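Local coordinates for lovastatin nonaketide synthase, polyketide synthase component (Aspergillus terreus, PDB 7CPX), which builds the polyketide backbone of lovastatin from malonyl-CoA as an iterative, homodimeric multidomain synthase working together with its partner enoyl reductase LovC, at residues A[124-130]-A[200-206]; A[109-115]-A[251-255]; A[2206-2210]-A[2231-2235]; A[2148-2154]-A[2175-2181]. The protein carries 2 engineered substitutions. One frame throughout, in Å; residues are numbered along the deposited sequence.

Interaction 1: residues A[124-130]-A[200-206]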
loop_
_atom_site.group_PDB
_atom_site.type_symbol
_atom_site.label_atom_id
_atom_site.label_comp_id
_atom_site.label_asym_id
_atom_site.label_seq_id
_atom_site.Cartn_x
_atom_site.Cartn_y
_atom_site.Cartn_z
ATOM N N SER A 124 -31.209 7.306 42.887
ATOM C CA SER A 124 -31.701 6.344 41.913
ATOM C C SER A 124 -32.027 6.983 40.571
ATOM O O SER A 124 -32.898 6.483 39.850
ATOM C CB SER A 124 -32.939 5.631 42.458
ATOM O OG SER A 124 -33.419 4.672 41.532
ATOM N N THR A 125 -31.357 8.077 40.224
ATOM C CA THR A 125 -31.626 8.744 38.960
ATOM C C THR A 125 -31.331 7.809 37.796
ATOM O O THR A 125 -30.313 7.112 37.784
ATOM C CB THR A 125 -30.789 10.015 38.842
ATOM O OG1 THR A 125 -31.249 10.985 39.790
ATOM C CG2 THR A 125 -30.895 10.587 37.443
ATOM N N ALA A 126 -32.224 7.804 36.815
ATOM C CA ALA A 126 -32.078 6.973 35.633
ATOM C C ALA A 126 -31.451 7.773 34.501
ATOM O O ALA A 126 -31.390 9.002 34.535
ATOM C CB ALA A 126 -33.434 6.426 35.191
ATOM N N VAL A 127 -30.981 7.057 33.486
ATOM C CA VAL A 127 -30.422 7.668 32.288
ATOM C C VAL A 127 -30.888 6.873 31.081
ATOM O O VAL A 127 -30.866 5.638 31.097
ATOM C CB VAL A 127 -28.885 7.729 32.337
ATOM C CG1 VAL A 127 -28.347 8.307 31.047
ATOM C CG2 VAL A 127 -28.442 8.565 33.512
ATOM N N TYR A 128 -31.311 7.579 30.038
ATOM C CA TYR A 128 -31.774 6.957 28.800
ATOM C C TYR A 128 -31.234 7.811 27.660
ATOM O O TYR A 128 -31.715 8.922 27.428
ATOM C CB TYR A 128 -33.294 6.859 28.764
ATOM C CG TYR A 128 -33.877 5.978 29.843
ATOM C CD1 TYR A 128 -34.081 6.460 31.125
ATOM C CD2 TYR A 128 -34.229 4.666 29.576
ATOM C CE1 TYR A 128 -34.611 5.656 32.110
ATOM C CE2 TYR A 128 -34.759 3.857 30.554
ATOM C CZ TYR A 128 -34.950 4.355 31.819
ATOM O OH TYR A 128 -35.481 3.542 32.794
ATOM N N VAL A 129 -30.225 7.294 26.964
ATOM C CA VAL A 129 -29.505 8.037 25.940
ATOM C C VAL A 129 -29.847 7.450 24.581
ATOM O O VAL A 129 -29.746 6.234 24.375
ATOM C CB VAL A 129 -27.987 8.004 26.188
ATOM C CG1 VAL A 129 -27.257 8.840 25.155
ATOM C CG2 VAL A 129 -27.680 8.511 27.579
ATOM N N GLY A 130 -30.248 8.316 23.656
ATOM C CA GLY A 130 -30.501 7.922 22.290
ATOM C C GLY A 130 -29.337 8.265 21.387
ATOM O O GLY A 130 -29.060 9.439 21.124
ATOM N N SER A 200 -37.362 5.985 40.267
ATOM C CA SER A 200 -36.350 7.002 40.014
ATOM C C SER A 200 -36.981 8.372 40.193
ATOM O O SER A 200 -37.881 8.748 39.433
ATOM C CB SER A 200 -35.764 6.862 38.607
ATOM O OG SER A 200 -35.136 5.605 38.440
ATOM N N SER A 201 -36.512 9.116 41.195
ATOM C CA SER A 201 -37.000 10.474 41.402
ATOM C C SER A 201 -36.640 11.393 40.244
ATOM O O SER A 201 -37.284 12.432 40.068
ATOM C CB SER A 201 -36.431 11.040 42.703
ATOM O OG SER A 201 -36.688 12.428 42.810
ATOM N N MET A 202 -35.633 11.031 39.455
ATOM C CA MET A 202 -35.183 11.851 38.344
ATOM C C MET A 202 -34.703 10.931 37.235
ATOM O O MET A 202 -34.304 9.792 37.485
ATOM C CB MET A 202 -34.066 12.806 38.783
ATOM C CG MET A 202 -33.448 13.627 37.667
ATOM S SD MET A 202 -32.079 14.623 38.280
ATOM C CE MET A 202 -30.882 14.410 36.968
ATOM N N ALA A 203 -34.748 11.432 36.005
ATOM C CA ALA A 203 -34.325 10.642 34.855
ATOM C C ALA A 203 -33.785 11.572 33.784
ATOM O O ALA A 203 -34.491 12.469 33.324
ATOM C CB ALA A 203 -35.482 9.810 34.306
ATOM N N ILE A 204 -32.539 11.358 33.386
ATOM C CA ILE A 204 -31.977 12.072 32.250
ATOM C C ILE A 204 -32.456 11.386 30.981
ATOM O O ILE A 204 -32.296 10.173 30.822
ATOM C CB ILE A 204 -30.445 12.105 32.316
ATOM C CG1 ILE A 204 -29.969 12.919 33.520
ATOM C CG2 ILE A 204 -29.882 12.672 31.032
ATOM C CD1 ILE A 204 -30.462 14.346 33.544
ATOM N N ALA A 205 -33.078 12.152 30.096
ATOM C CA ALA A 205 -33.371 11.716 28.740
ATOM C C ALA A 205 -32.431 12.491 27.832
ATOM O O ALA A 205 -32.581 13.705 27.663
ATOM C CB ALA A 205 -34.833 11.964 28.377
ATOM N N ALA A 206 -31.442 11.804 27.285
ATOM C CA ALA A 206 -30.404 12.444 26.503
ATOM C C ALA A 206 -30.383 11.859 25.101
ATOM O O ALA A 206 -30.966 10.811 24.824
ATOM C CB ALA A 206 -29.033 12.282 27.169
#
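Thr125 and Met202 cross at a slant at the entry to two neighbouring strands. OG1 of Thr125 touches CB of Met202 at 3.5 Å; with OG1 anti to the carbonyl carbon (chi1 -69°), CG2 is left on the side of Met202 CE, 3.9 Å away. Just before them, Ser200 OG donates a hydrogen bond to Ser124 O at 2.8 Å, almost in line with the carbonyl bond (171° at the oxygen), and has a second partner in Gln194. From there strands 126-130 and 203-206 run parallel, 9° apart, laced by five backbone hydrogen bonds that begin with Ala126 N to Met202 O and finish with Gly130 N to Ala206 O at 2.8 Å. Side chains alternate between the two faces. Val127 and Val129 stand beside Ile204 and Ala206, with Val129 CG2 4.0 Å from Ala206 CB; helices 159-168 and 97-113 pack on this face. On the other, the methyls of Ala126 and Ala203 lie 4.1 Å apart, and the Tyr128 ring turns an edge, not a face, to Ile204 O, its CD1 4.1 Å away. Here Leu190 and Gln194 of helix 183-196 cover Tyr128. That helix links strand 174-177 to strand 203-209, passing over strand 126-131 between them: a parallel beta-alpha-beta crossover in the layered thiolase fold of the ketosynthase.

Interaction 2: residues A[109-115]-A[251-255]; sequences AVTNAGM and VVLKT
Val252 lays its CG2 methyl against Ala109, 3.6 Å from that residue's CB and also close to its carbonyl O. The contact seats the end of helix 97-113 on strand 247-255, a helix-on-sheet layer of the ketosynthase's thiolase fold; the axes of 109-113 and 251-255 pass 8.0 Å apart at 55°. One branch of Val252 does most of the touching: CG2 points anti to the carbonyl carbon, at the helix, and also meets Ala113 CB at 4.3 Å, one turn beyond Ala109. The other branch, CG1, faces Met115 SD at 4.4 Å. Val14 of the adjoining strand 11-19 packs beside both Ala113 and Val252, so Ala113 rests on two strands. The helix ends in a Schellman motif: Gly114 adopts positive phi (89°), and Met115 N bonds back to Val110 O at 3.1 Å. After this turn the Met115 side chain, extended beyond CG, points toward strand 251-255. Lys254, bent at its third torsion (66°), comes the opposite way with its ammonium held in salt bridges to Asp262 and Asp264. The two chains therefore meet tip to tip, Met115 CE lying 3.2 Å from Lys254 NZ and 3.5 Å from Lys254 CD.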
loop_
_atom_site.group_PDB
_atom_site.type_symbol
_atom_site.label_atom_id
_atom_site.label_comp_id
_atom_site.label_asym_id
_atom_site.label_seq_id
_atom_site.Cartn_x
_atom_site.Cartn_y
_atom_site.Cartn_z
ATOM N N ALA A 109 -27.649 20.329 32.142
ATOM C CA ALA A 109 -29.071 20.175 32.426
ATOM C C ALA A 109 -29.325 20.079 33.922
ATOM O O ALA A 109 -30.288 20.659 34.433
ATOM C CB ALA A 109 -29.618 18.939 31.713
ATOM N N VAL A 110 -28.474 19.344 34.639
ATOM C CA VAL A 110 -28.600 19.266 36.090
ATOM C C VAL A 110 -28.428 20.648 36.703
ATOM O O VAL A 110 -29.172 21.042 37.610
ATOM C CB VAL A 110 -27.580 18.260 36.654
ATOM C CG1 VAL A 110 -27.564 18.291 38.169
ATOM C CG2 VAL A 110 -27.910 16.865 36.175
ATOM N N THR A 111 -27.444 21.402 36.218
ATOM C CA THR A 111 -27.212 22.750 36.719
ATOM C C THR A 111 -28.418 23.646 36.463
ATOM O O THR A 111 -28.883 24.355 37.363
ATOM C CB THR A 111 -25.959 23.324 36.057
ATOM O OG1 THR A 111 -24.797 22.655 36.563
ATOM C CG2 THR A 111 -25.843 24.808 36.315
ATOM N N ASN A 112 -28.944 23.619 35.238
ATOM C CA ASN A 112 -30.070 24.477 34.890
ATOM C C ASN A 112 -31.314 24.099 35.680
ATOM O O ASN A 112 -32.083 24.973 36.096
ATOM C CB ASN A 112 -30.338 24.396 33.388
ATOM C CG ASN A 112 -29.170 24.893 32.563
ATOM O OD1 ASN A 112 -28.362 25.694 33.031
ATOM N ND2 ASN A 112 -29.076 24.421 31.326
ATOM N N ALA A 113 -31.530 22.801 35.896
ATOM C CA ALA A 113 -32.659 22.357 36.701
ATOM C C ALA A 113 -32.548 22.833 38.140
ATOM O O ALA A 113 -33.555 22.852 38.856
ATOM C CB ALA A 113 -32.761 20.833 36.665
ATOM N N GLY A 114 -31.352 23.214 38.578
ATOM C CA GLY A 114 -31.162 23.701 39.928
ATOM C C GLY A 114 -30.865 22.584 40.904
ATOM O O GLY A 114 -31.482 22.499 41.970
ATOM N N MET A 115 -29.921 21.717 40.549
ATOM C CA MET A 115 -29.593 20.548 41.350
ATOM C C MET A 115 -28.094 20.473 41.581
ATOM O O MET A 115 -27.301 20.706 40.664
ATOM C CB MET A 115 -30.065 19.271 40.667
ATOM C CG MET A 115 -31.566 19.141 40.593
ATOM S SD MET A 115 -32.062 17.702 39.640
ATOM C CE MET A 115 -33.808 17.666 40.002
ATOM N N VAL A 251 -32.039 16.251 28.924
ATOM C CA VAL A 251 -33.255 16.800 29.503
ATOM C C VAL A 251 -33.507 16.094 30.825
ATOM O O VAL A 251 -33.643 14.867 30.862
ATOM C CB VAL A 251 -34.451 16.632 28.552
ATOM C CG1 VAL A 251 -35.752 16.650 29.313
ATOM C CG2 VAL A 251 -34.439 17.723 27.500
ATOM N N VAL A 252 -33.568 16.863 31.906
ATOM C CA VAL A 252 -33.870 16.305 33.218
ATOM C C VAL A 252 -35.382 16.175 33.337
ATOM O O VAL A 252 -36.110 17.167 33.235
ATOM C CB VAL A 252 -33.297 17.183 34.339
ATOM C CG1 VAL A 252 -33.471 16.504 35.686
ATOM C CG2 VAL A 252 -31.832 17.482 34.076
ATOM N N LEU A 253 -35.854 14.954 33.555
ATOM C CA LEU A 253 -37.268 14.639 33.624
ATOM C C LEU A 253 -37.613 14.165 35.026
ATOM O O LEU A 253 -36.848 13.420 35.648
ATOM C CB LEU A 253 -37.631 13.556 32.610
ATOM C CG LEU A 253 -37.396 13.894 31.142
ATOM C CD1 LEU A 253 -37.726 12.709 30.263
ATOM C CD2 LEU A 253 -38.235 15.082 30.752
ATOM N N LYS A 254 -38.768 14.601 35.517
ATOM C CA LYS A 254 -39.249 14.188 36.823
ATOM C C LYS A 254 -40.766 14.168 36.789
ATOM O O LYS A 254 -41.397 14.793 35.933
ATOM C CB LYS A 254 -38.757 15.124 37.931
ATOM C CG LYS A 254 -37.262 15.366 37.913
ATOM C CD LYS A 254 -36.832 16.319 39.007
ATOM C CE LYS A 254 -37.044 15.724 40.389
ATOM N NZ LYS A 254 -36.434 16.551 41.465
ATOM N N THR A 255 -41.351 13.436 37.729
ATOM C CA THR A 255 -42.791 13.506 37.902
ATOM C C THR A 255 -43.151 14.887 38.431
ATOM O O THR A 255 -42.458 15.436 39.292
ATOM C CB THR A 255 -43.284 12.421 38.859
ATOM O OG1 THR A 255 -43.035 12.818 40.211
ATOM C CG2 THR A 255 -42.582 11.101 38.588
#

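Interaction 3: residues A[2206-2210]-A[2231-2235]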
loop_
_atom_site.group_PDB
_atom_site.type_symbol
_atom_site.label_atom_id
_atom_site.label_comp_id
_atom_site.label_asym_id
_atom_site.label_seq_id
_atom_site.Cartn_x
_atom_site.Cartn_y
_atom_site.Cartn_z
ATOM N N GLY A 2206 16.547 1.598 -51.265
ATOM C CA GLY A 2206 16.340 1.257 -52.658
ATOM C C GLY A 2206 15.945 2.446 -53.506
ATOM O O GLY A 2206 15.110 3.260 -53.100
ATOM N N ARG A 2207 16.537 2.553 -54.693
ATOM C CA ARG A 2207 16.246 3.653 -55.606
ATOM C C ARG A 2207 14.976 3.324 -56.379
ATOM O O ARG A 2207 14.936 2.358 -57.148
ATOM C CB ARG A 2207 17.423 3.889 -56.546
ATOM C CG ARG A 2207 17.209 5.025 -57.531
ATOM C CD ARG A 2207 18.499 5.390 -58.249
ATOM N NE ARG A 2207 19.069 4.259 -58.975
ATOM C CZ ARG A 2207 20.204 4.303 -59.660
ATOM N NH1 ARG A 2207 20.926 5.409 -59.733
ATOM N NH2 ARG A 2207 20.627 3.209 -60.286
ATOM N N VAL A 2208 13.935 4.124 -56.176
ATOM C CA VAL A 2208 12.649 3.935 -56.831
ATOM C C VAL A 2208 12.411 5.105 -57.771
ATOM O O VAL A 2208 12.630 6.266 -57.404
ATOM C CB VAL A 2208 11.506 3.811 -55.809
ATOM C CG1 VAL A 2208 10.198 3.520 -56.516
ATOM C CG2 VAL A 2208 11.825 2.726 -54.797
ATOM N N THR A 2209 11.967 4.797 -58.986
ATOM C CA THR A 2209 11.703 5.815 -59.991
ATOM C C THR A 2209 10.399 5.488 -60.702
ATOM O O THR A 2209 9.942 4.345 -60.703
ATOM C CB THR A 2209 12.848 5.917 -61.008
ATOM O OG1 THR A 2209 12.526 6.900 -61.999
ATOM C CG2 THR A 2209 13.084 4.574 -61.683
ATOM N N VAL A 2210 9.803 6.515 -61.303
ATOM C CA VAL A 2210 8.578 6.383 -62.082
ATOM C C VAL A 2210 8.931 6.572 -63.551
ATOM O O VAL A 2210 9.695 7.476 -63.905
ATOM C CB VAL A 2210 7.502 7.390 -61.636
ATOM C CG1 VAL A 2210 7.188 7.206 -60.163
ATOM C CG2 VAL A 2210 7.948 8.817 -61.916
ATOM N N LEU A 2231 18.895 6.222 -67.259
ATOM C CA LEU A 2231 19.049 6.409 -65.823
ATOM C C LEU A 2231 20.153 5.539 -65.241
ATOM O O LEU A 2231 20.455 5.668 -64.049
ATOM C CB LEU A 2231 17.725 6.114 -65.118
ATOM C CG LEU A 2231 16.589 7.095 -65.419
ATOM C CD1 LEU A 2231 15.257 6.528 -64.966
ATOM C CD2 LEU A 2231 16.846 8.436 -64.751
ATOM N N HIS A 2232 20.747 4.655 -66.042
ATOM C CA HIS A 2232 21.852 3.801 -65.609
ATOM C C HIS A 2232 21.404 2.794 -64.555
ATOM O O HIS A 2232 22.195 2.369 -63.710
ATOM C CB HIS A 2232 23.023 4.637 -65.083
ATOM C CG HIS A 2232 23.552 5.623 -66.077
ATOM N ND1 HIS A 2232 23.273 5.545 -67.424
ATOM C CD2 HIS A 2232 24.341 6.712 -65.919
ATOM C CE1 HIS A 2232 23.870 6.541 -68.054
ATOM N NE2 HIS A 2232 24.524 7.265 -67.164
ATOM N N LEU A 2233 20.135 2.407 -64.598
ATOM C CA LEU A 2233 19.624 1.405 -63.682
ATOM C C LEU A 2233 20.095 0.015 -64.099
ATOM O O LEU A 2233 20.396 -0.224 -65.271
ATOM C CB LEU A 2233 18.102 1.449 -63.650
ATOM C CG LEU A 2233 17.464 2.823 -63.441
ATOM C CD1 LEU A 2233 15.952 2.730 -63.549
ATOM C CD2 LEU A 2233 17.868 3.407 -62.099
ATOM N N PRO A 2234 20.167 -0.925 -63.161
ATOM C CA PRO A 2234 20.556 -2.293 -63.514
ATOM C C PRO A 2234 19.557 -2.914 -64.473
ATOM O O PRO A 2234 18.445 -2.395 -64.647
ATOM C CB PRO A 2234 20.558 -3.023 -62.163
ATOM C CG PRO A 2234 20.748 -1.960 -61.157
ATOM C CD PRO A 2234 20.056 -0.750 -61.702
ATOM N N PRO A 2235 19.916 -4.023 -65.118
ATOM C CA PRO A 2235 18.976 -4.671 -66.038
ATOM C C PRO A 2235 17.731 -5.156 -65.312
ATOM O O PRO A 2235 17.768 -5.501 -64.129
ATOM C CB PRO A 2235 19.783 -5.845 -66.608
ATOM C CG PRO A 2235 21.209 -5.491 -66.361
ATOM C CD PRO A 2235 21.217 -4.711 -65.089
#
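Arg2207 NH2 has three groups of the loop around it: Leu2233 CD2 at 3.3 Å, His2232 O at 3.9 Å and Pro2234 CD at 4.2 Å. At that distance the carbonyl is not hydrogen-bonded, and the contact rests on packing. Leu2233 sets its CD2 methyl over one face of the guanidinium, with Arg2207 CZ 3.5 Å from it, whereas Pro2234 CD sits at the edge near the plane. A bend at the third torsion (58°) of the otherwise extended arginine turns the group over the leucine; its NE makes a weak hydrogen bond to His2183. The other methyl of Leu2233, CD1, meets Thr2209 CG2 at 3.9 Å. Thr2209 OG1 in turn points at Leu2231 CD1, tip to tip at 4.0 Å, while keeping a weak hydrogen bond to Val2210 O. Positive phi at His2232, within a Schellman motif, turns the chain out of helix 2218-2230, with ND1 hydrogen-bonded to the carbonyl O of Lys2229. Leu2233 also lies on Val2185 and Thr2158 of the two strands crossed. Strand 2207-2210, helix 2218-2230 and strand 2236-2241 form the long beta-alpha-beta crossover past two inner strands, and this loop is its return, as in the Rossmann fold of the ketoreductase domain.

Interaction 4: residues A[2148-2154]-A[2175-2181]; sequences DAETLFA and WMVQHGA
The loop 2148-2154 curls round the C-terminal end of helix 2167-2178 and is tied to it by Leu2152 N, which donates to His2179 O at 3.2 Å (160° at the hydrogen), with a weak second bond to the same oxygen from Phe2153 N. The Phe2153 ring adds its edge, CD2 lying 3.1 Å from His2179 O and near the ring plane. Past that carbonyl the ring reaches Trp2175: their planes stand at 86°, with the phenyl centroid 5.4 Å from that of the indole six-membered ring. Met2176 packs on the Phe2153 ring, its SD above the face, 5.0 Å from the ring centroid, in a Met-aromatic contact, while Tyr2159 meets the ring edge-to-face. Leu2152 CD1 touches the indole, 3.7 Å from Trp2175 CZ2. At the far end of the indole, Trp2175 NE1 donates a hydrogen bond to Asp2148 OD2 at 3.1 Å, on the anti side of the carboxylate and slightly out of its plane. With CG set between the backbone N and carbonyl carbon (chi1 59°), Asp2148 brings this oxygen to the indole while OD1 bonds to Ser2146. Each carboxylate oxygen of the buried Asp2148 thus has a hydrogen-bond partner, which would probably help to keep the group ionised.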
loop_
_atom_site.group_PDB
_atom_site.type_symbol
_atom_site.label_atom_id
_atom_site.label_comp_id
_atom_site.label_asym_id
_atom_site.label_seq_id
_atom_site.Cartn_x
_atom_site.Cartn_y
_atom_site.Cartn_z
ATOM N N ASP A 2148 7.939 -13.918 -46.975
ATOM C CA ASP A 2148 8.697 -12.677 -47.046
ATOM C C ASP A 2148 9.456 -12.386 -45.757
ATOM O O ASP A 2148 9.791 -11.228 -45.491
ATOM C CB ASP A 2148 7.767 -11.511 -47.383
ATOM C CG ASP A 2148 6.665 -11.328 -46.360
ATOM O OD1 ASP A 2148 6.590 -12.135 -45.410
ATOM O OD2 ASP A 2148 5.872 -10.374 -46.505
ATOM N N ALA A 2149 9.718 -13.409 -44.942
ATOM C CA ALA A 2149 10.523 -13.201 -43.745
ATOM C C ALA A 2149 11.965 -12.865 -44.096
ATOM O O ALA A 2149 12.630 -12.127 -43.360
ATOM C CB ALA A 2149 10.472 -14.441 -42.855
ATOM N N GLU A 2150 12.461 -13.390 -45.211
ATOM C CA GLU A 2150 13.837 -13.204 -45.641
ATOM C C GLU A 2150 13.875 -12.366 -46.913
ATOM O O GLU A 2150 12.857 -12.139 -47.571
ATOM C CB GLU A 2150 14.514 -14.559 -45.877
ATOM C CG GLU A 2150 16.011 -14.569 -45.621
ATOM C CD GLU A 2150 16.352 -14.409 -44.154
ATOM O OE1 GLU A 2150 15.416 -14.313 -43.332
ATOM O OE2 GLU A 2150 17.555 -14.379 -43.823
ATOM N N THR A 2151 15.074 -11.899 -47.250
ATOM C CA THR A 2151 15.261 -11.154 -48.486
ATOM C C THR A 2151 14.847 -12.008 -49.677
ATOM O O THR A 2151 15.181 -13.194 -49.755
ATOM C CB THR A 2151 16.717 -10.716 -48.629
ATOM O OG1 THR A 2151 17.036 -9.764 -47.607
ATOM C CG2 THR A 2151 16.955 -10.091 -49.995
ATOM N N LEU A 2152 14.115 -11.398 -50.608
ATOM C CA LEU A 2152 13.585 -12.098 -51.766
ATOM C C LEU A 2152 14.082 -11.554 -53.095
ATOM O O LEU A 2152 13.789 -12.157 -54.134
ATOM C CB LEU A 2152 12.051 -12.037 -51.767
ATOM C CG LEU A 2152 11.346 -12.804 -50.653
ATOM C CD1 LEU A 2152 9.893 -12.395 -50.601
ATOM C CD2 LEU A 2152 11.468 -14.296 -50.877
ATOM N N PHE A 2153 14.816 -10.447 -53.100
ATOM C CA PHE A 2153 15.162 -9.754 -54.329
ATOM C C PHE A 2153 16.632 -9.362 -54.316
ATOM O O PHE A 2153 17.236 -9.177 -53.256
ATOM C CB PHE A 2153 14.286 -8.515 -54.513
ATOM C CG PHE A 2153 12.814 -8.814 -54.499
ATOM C CD1 PHE A 2153 12.193 -9.352 -55.610
ATOM C CD2 PHE A 2153 12.056 -8.562 -53.372
ATOM C CE1 PHE A 2153 10.842 -9.632 -55.597
ATOM C CE2 PHE A 2153 10.706 -8.839 -53.353
ATOM C CZ PHE A 2153 10.095 -9.375 -54.467
ATOM N N ALA A 2154 17.196 -9.229 -55.512
ATOM C CA ALA A 2154 18.597 -8.882 -55.676
ATOM C C ALA A 2154 18.765 -7.372 -55.781
ATOM O O ALA A 2154 17.933 -6.670 -56.360
ATOM C CB ALA A 2154 19.179 -9.555 -56.919
ATOM N N TRP A 2175 7.509 -2.581 -50.079
ATOM C CA TRP A 2175 7.761 -3.907 -49.528
ATOM C C TRP A 2175 8.946 -4.572 -50.220
ATOM O O TRP A 2175 9.802 -5.182 -49.565
ATOM C CB TRP A 2175 6.502 -4.764 -49.666
ATOM C CG TRP A 2175 6.728 -6.210 -49.416
ATOM C CD1 TRP A 2175 6.658 -6.856 -48.220
ATOM C CD2 TRP A 2175 7.057 -7.202 -50.391
ATOM N NE1 TRP A 2175 6.927 -8.191 -48.387
ATOM C CE2 TRP A 2175 7.175 -8.428 -49.713
ATOM C CE3 TRP A 2175 7.267 -7.170 -51.771
ATOM C CZ2 TRP A 2175 7.495 -9.611 -50.368
ATOM C CZ3 TRP A 2175 7.579 -8.346 -52.419
ATOM C CH2 TRP A 2175 7.692 -9.548 -51.719
ATOM N N MET A 2176 9.016 -4.456 -51.547
ATOM C CA MET A 2176 10.141 -5.010 -52.289
ATOM C C MET A 2176 11.459 -4.468 -51.758
ATOM O O MET A 2176 12.376 -5.232 -51.434
ATOM C CB MET A 2176 10.002 -4.674 -53.772
ATOM C CG MET A 2176 9.085 -5.571 -54.564
ATOM S SD MET A 2176 9.132 -5.083 -56.298
ATOM C CE MET A 2176 8.283 -6.447 -57.073
ATOM N N VAL A 2177 11.571 -3.142 -51.665
ATOM C CA VAL A 2177 12.819 -2.551 -51.187
ATOM C C VAL A 2177 13.081 -2.965 -49.748
ATOM O O VAL A 2177 14.237 -3.160 -49.351
ATOM C CB VAL A 2177 12.804 -1.017 -51.341
ATOM C CG1 VAL A 2177 11.630 -0.418 -50.619
ATOM C CG2 VAL A 2177 14.098 -0.421 -50.818
ATOM N N GLN A 2178 12.026 -3.107 -48.943
ATOM C CA GLN A 2178 12.194 -3.676 -47.613
ATOM C C GLN A 2178 12.731 -5.097 -47.672
ATOM O O GLN A 2178 13.289 -5.578 -46.680
ATOM C CB GLN A 2178 10.865 -3.662 -46.859
ATOM C CG GLN A 2178 10.482 -2.309 -46.299
ATOM C CD GLN A 2178 9.206 -2.362 -45.485
ATOM O OE1 GLN A 2178 8.255 -3.055 -45.844
ATOM N NE2 GLN A 2178 9.183 -1.634 -44.374
ATOM N N HIS A 2179 12.574 -5.777 -48.805
ATOM C CA HIS A 2179 13.020 -7.156 -48.960
ATOM C C HIS A 2179 13.989 -7.297 -50.128
ATOM O O HIS A 2179 13.898 -8.234 -50.926
ATOM C CB HIS A 2179 11.828 -8.094 -49.123
ATOM C CG HIS A 2179 11.111 -8.377 -47.841
ATOM N ND1 HIS A 2179 10.023 -7.645 -47.417
ATOM C CD2 HIS A 2179 11.339 -9.303 -46.880
ATOM C CE1 HIS A 2179 9.606 -8.114 -46.254
ATOM N NE2 HIS A 2179 10.388 -9.120 -45.907
ATOM N N GLY A 2180 14.937 -6.368 -50.245
ATOM C CA GLY A 2180 16.101 -6.550 -51.090
ATOM C C GLY A 2180 16.074 -5.827 -52.420
ATOM O O GLY A 2180 17.104 -5.805 -53.105
ATOM N N ALA A 2181 14.950 -5.237 -52.816
ATOM C CA ALA A 2181 14.853 -4.581 -54.121
ATOM C C ALA A 2181 15.428 -3.175 -54.007
ATOM O O ALA A 2181 14.756 -2.233 -53.587
ATOM C CB ALA A 2181 13.412 -4.547 -54.605
#

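Overall arrangement
The four contacts form two neighbourhoods on opposite sides of the chain's centre. Interactions 1 and 2, centres 10 Å apart, share the ketosynthase sheet: Ala203 O lies 2.8 Å from Leu253 N and Ala205 N lies 2.9 Å from Val251 O, joining strands 203-209 and 247-255. Met202 SD and Met115 SD touch at 3.4 Å. Gly130 of interaction 1 is about 10 Å from the side chain of Cys181, the predicted active-site cysteine; interaction 2 lies away from it. Interactions 3 and 4, centres 16 Å apart, belong to the ketoreductase domain, which binds NADP elsewhere, and meet where Val2177 packs on Gly2206. About 107 Å separates the centres of interactions 1 and 3.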